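Local coordinates for protein transcriptional regulator, LYSR family (PDB 4AB5) that probably regulates transcription of methionine-biosynthesis genes as a MetR-like LysR-family factor, of which this chain is the regulatory domain, at residues B[12-17]-B[60-65]. Numbering follows the deposited sequence.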
ATOM      1  N   ILE B  12      -7.682  -8.277 -14.165  1.00 40.16           N
ATOM      2  CA  ILE B  12      -8.404  -8.185 -12.895  1.00 39.13           C
ATOM      3  C   ILE B  12      -8.755  -6.739 -12.552  1.00 43.99           C
ATOM      4  O   ILE B  12      -7.863  -5.920 -12.368  1.00 42.40           O
ATOM      5  CB  ILE B  12      -7.677  -8.928 -11.730  1.00 40.48           C
ATOM      6  CG1 ILE B  12      -7.429 -10.423 -12.067  1.00 40.53           C
ATOM      7  CG2 ILE B  12      -8.478  -8.816 -10.440  1.00 40.42           C
ATOM      8  CD1 ILE B  12      -6.092 -10.921 -11.718  1.00 41.64           C
ATOM      9  N   ALA B  13     -10.062  -6.437 -12.467  1.00 42.65           N
ATOM     10  CA  ALA B  13     -10.571  -5.124 -12.094  1.00 42.88           C
ATOM     11  C   ALA B  13     -10.889  -5.149 -10.594  1.00 48.42           C
ATOM     12  O   ALA B  13     -11.671  -5.990 -10.129  1.00 47.18           O
ATOM     13  CB  ALA B  13     -11.805  -4.781 -12.907  1.00 44.87           C
ATOM     14  N   VAL B  14     -10.213  -4.265  -9.832  1.00 46.48           N
ATOM     15  CA  VAL B  14     -10.335  -4.179  -8.378  1.00 46.61           C
ATOM     16  C   VAL B  14     -10.123  -2.744  -7.902  1.00 53.75           C
ATOM     17  O   VAL B  14      -9.117  -2.122  -8.242  1.00 54.24           O
ATOM     18  CB  VAL B  14      -9.428  -5.226  -7.647  1.00 49.21           C
ATOM     19  CG1 VAL B  14      -7.968  -5.135  -8.092  1.00 48.55           C
ATOM     20  CG2 VAL B  14      -9.557  -5.153  -6.121  1.00 48.34           C
ATOM     21  N   GLU B  15     -11.084  -2.221  -7.131  1.00 51.40           N
ATOM     22  CA  GLU B  15     -10.995  -0.875  -6.571  1.00 51.62           C
ATOM     23  C   GLU B  15     -10.852  -0.905  -5.039  1.00 55.55           C
ATOM     24  O   GLU B  15     -10.694   0.150  -4.422  1.00 56.33           O
ATOM     25  CB  GLU B  15     -12.200  -0.016  -7.003  1.00 54.39           C
ATOM     26  CG  GLU B  15     -12.238   0.357  -8.480  1.00 67.70           C
ATOM     27  CD  GLU B  15     -11.012   1.027  -9.078  1.00 91.62           C
ATOM     28  OE1 GLU B  15     -10.458   1.959  -8.450  1.00 79.04           O
ATOM     29  OE2 GLU B  15     -10.624   0.630 -10.200  1.00 92.83           O
ATOM     30  N   CYS B  16     -10.873  -2.115  -4.440  1.00 50.74           N
ATOM     31  CA  CYS B  16     -10.798  -2.367  -3.001  1.00 49.86           C
ATOM     32  C   CYS B  16      -9.338  -2.545  -2.559  1.00 48.99           C
ATOM     33  O   CYS B  16      -8.628  -3.394  -3.104  1.00 48.47           O
ATOM     34  CB  CYS B  16     -11.683  -3.566  -2.642  1.00 51.86           C
ATOM     35  SG  CYS B  16     -11.103  -4.594  -1.255  1.00 55.67           S
ATOM     36  N   HIS B  17      -8.895  -1.723  -1.586  1.00 41.88           N
ATOM     37  CA  HIS B  17      -7.522  -1.685  -1.062  1.00 38.11           C
ATOM     38  C   HIS B  17      -7.075  -2.940  -0.300  1.00 40.86           C
ATOM     39  O   HIS B  17      -6.006  -3.471  -0.608  1.00 39.83           O
ATOM     40  CB  HIS B  17      -7.325  -0.428  -0.207  1.00 37.30           C
ATOM     41  CG  HIS B  17      -7.329   0.861  -0.975  1.00 40.23           C
ATOM     42  ND1 HIS B  17      -6.206   1.669  -1.030  1.00 41.12           N
ATOM     43  CD2 HIS B  17      -8.336   1.471  -1.646  1.00 42.64           C
ATOM     44  CE1 HIS B  17      -6.554   2.726  -1.745  1.00 41.14           C
ATOM     45  NE2 HIS B  17      -7.825   2.654  -2.137  1.00 42.40           N
ATOM     46  N   LEU B  60     -12.278 -10.261 -15.139  1.00 42.30           N
ATOM     47  CA  LEU B  60     -12.775 -10.641 -13.817  1.00 40.74           C
ATOM     48  C   LEU B  60     -12.733  -9.425 -12.893  1.00 43.62           C
ATOM     49  O   LEU B  60     -11.753  -8.672 -12.915  1.00 41.73           O
ATOM     50  CB  LEU B  60     -11.964 -11.809 -13.242  1.00 39.65           C
ATOM     51  CG  LEU B  60     -12.508 -12.535 -12.014  1.00 43.73           C
ATOM     52  CD1 LEU B  60     -12.206 -14.013 -12.103  1.00 44.39           C
ATOM     53  CD2 LEU B  60     -11.886 -11.984 -10.729  1.00 44.00           C
ATOM     54  N   ALA B  61     -13.804  -9.231 -12.090  1.00 39.73           N
ATOM     55  CA  ALA B  61     -13.903  -8.123 -11.149  1.00 39.10           C
ATOM     56  C   ALA B  61     -14.166  -8.581  -9.713  1.00 44.33           C
ATOM     57  O   ALA B  61     -15.006  -9.453  -9.492  1.00 45.10           O
ATOM     58  CB  ALA B  61     -14.982  -7.148 -11.594  1.00 40.56           C
ATOM     59  N   ILE B  62     -13.441  -7.986  -8.741  1.00 39.78           N
ATOM     60  CA  ILE B  62     -13.627  -8.244  -7.311  1.00 39.61           C
ATOM     61  C   ILE B  62     -14.650  -7.202  -6.850  1.00 45.56           C
ATOM     62  O   ILE B  62     -14.408  -5.994  -6.981  1.00 45.67           O
ATOM     63  CB  ILE B  62     -12.286  -8.181  -6.512  1.00 41.34           C
ATOM     64  CG1 ILE B  62     -11.205  -9.157  -7.075  1.00 41.46           C
ATOM     65  CG2 ILE B  62     -12.493  -8.346  -4.995  1.00 40.71           C
ATOM     66  CD1 ILE B  62     -11.562 -10.728  -7.180  1.00 50.00           C
ATOM     67  N   VAL B  63     -15.827  -7.675  -6.386  1.00 42.44           N
ATOM     68  CA  VAL B  63     -16.939  -6.813  -5.984  1.00 42.28           C
ATOM     69  C   VAL B  63     -17.498  -7.131  -4.580  1.00 47.17           C
ATOM     70  O   VAL B  63     -17.423  -8.277  -4.131  1.00 45.04           O
ATOM     71  CB  VAL B  63     -18.050  -6.773  -7.077  1.00 47.23           C
ATOM     72  CG1 VAL B  63     -17.562  -6.071  -8.352  1.00 46.88           C
ATOM     73  CG2 VAL B  63     -18.596  -8.173  -7.386  1.00 47.73           C
ATOM     74  N   SER B  64     -18.069  -6.098  -3.911  1.00 47.26           N
ATOM     75  CA  SER B  64     -18.681  -6.157  -2.574  1.00 48.78           C
ATOM     76  C   SER B  64     -20.185  -6.484  -2.594  1.00 58.15           C
ATOM     77  O   SER B  64     -20.790  -6.658  -1.531  1.00 58.87           O
ATOM     78  CB  SER B  64     -18.439  -4.857  -1.819  1.00 52.51           C
ATOM     79  OG  SER B  64     -17.060  -4.717  -1.532  1.00 65.69           O
ATOM     80  N   GLU B  65     -20.781  -6.571  -3.792  1.00 57.30           N
ATOM     81  CA  GLU B  65     -22.193  -6.898  -3.956  1.00 59.48           C
ATOM     82  C   GLU B  65     -22.454  -7.685  -5.247  1.00 64.91           C
ATOM     83  O   GLU B  65     -21.764  -7.493  -6.253  1.00 64.30           O
ATOM     84  CB  GLU B  65     -23.111  -5.663  -3.795  1.00 61.78           C
ATOM     85  CG  GLU B  65     -23.026  -4.624  -4.902  1.00 76.49           C
ATOM     86  CD  GLU B  65     -21.966  -3.557  -4.719  1.00107.31           C
ATOM     87  OE1 GLU B  65     -20.766  -3.876  -4.880  1.00106.46           O
ATOM     88  OE2 GLU B  65     -22.340  -2.393  -4.448  1.00106.37           O
TER
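Val14 turns CG2 opposite its backbone N, with CG1 lodged between N and the carbonyl carbon (chi1 54°), and this rotation carries CG2 to 4.1 Å from CB of Ile62. The Val14 and Ile62 side chains run alongside each other in the same direction. In Ile62, chi1 of -56° sets CG1 beside its own backbone N, on the flank where CG2 of Ile12 approaches to 4.3 Å. Two backbone hydrogen bonds set the parallel register, Ile12 beside Leu60 and Ala13 beside Ala61. Ala13 N donates to Leu60 O at 2.8 Å, nearly straight at 171°. Ile62 N donates to Ala13 O at 3.0 Å, so Ala13 is gripped through both its polar backbone atoms. Its CB rests 4.2 Å from CB of Ala61, on the sheet face opposite Ile12 and Leu60. One residue bridging Leu60 and Ile62 is the signature of parallel strands. Helix 196-212 covers the face of Ile12 and Leu60, with Phe201 on Ile12 and Cys202 on Leu60, while Leu23 of helix 20-33 meets Ile12 and Val14. Beyond Val14 the chains diverge. With strand 37-42 on the other edge of 8-13, the pairing belongs to the parallel part of an alpha/beta subdomain, characteristic of the periplasmic-binding-protein-like fold of LysR regulatory domains.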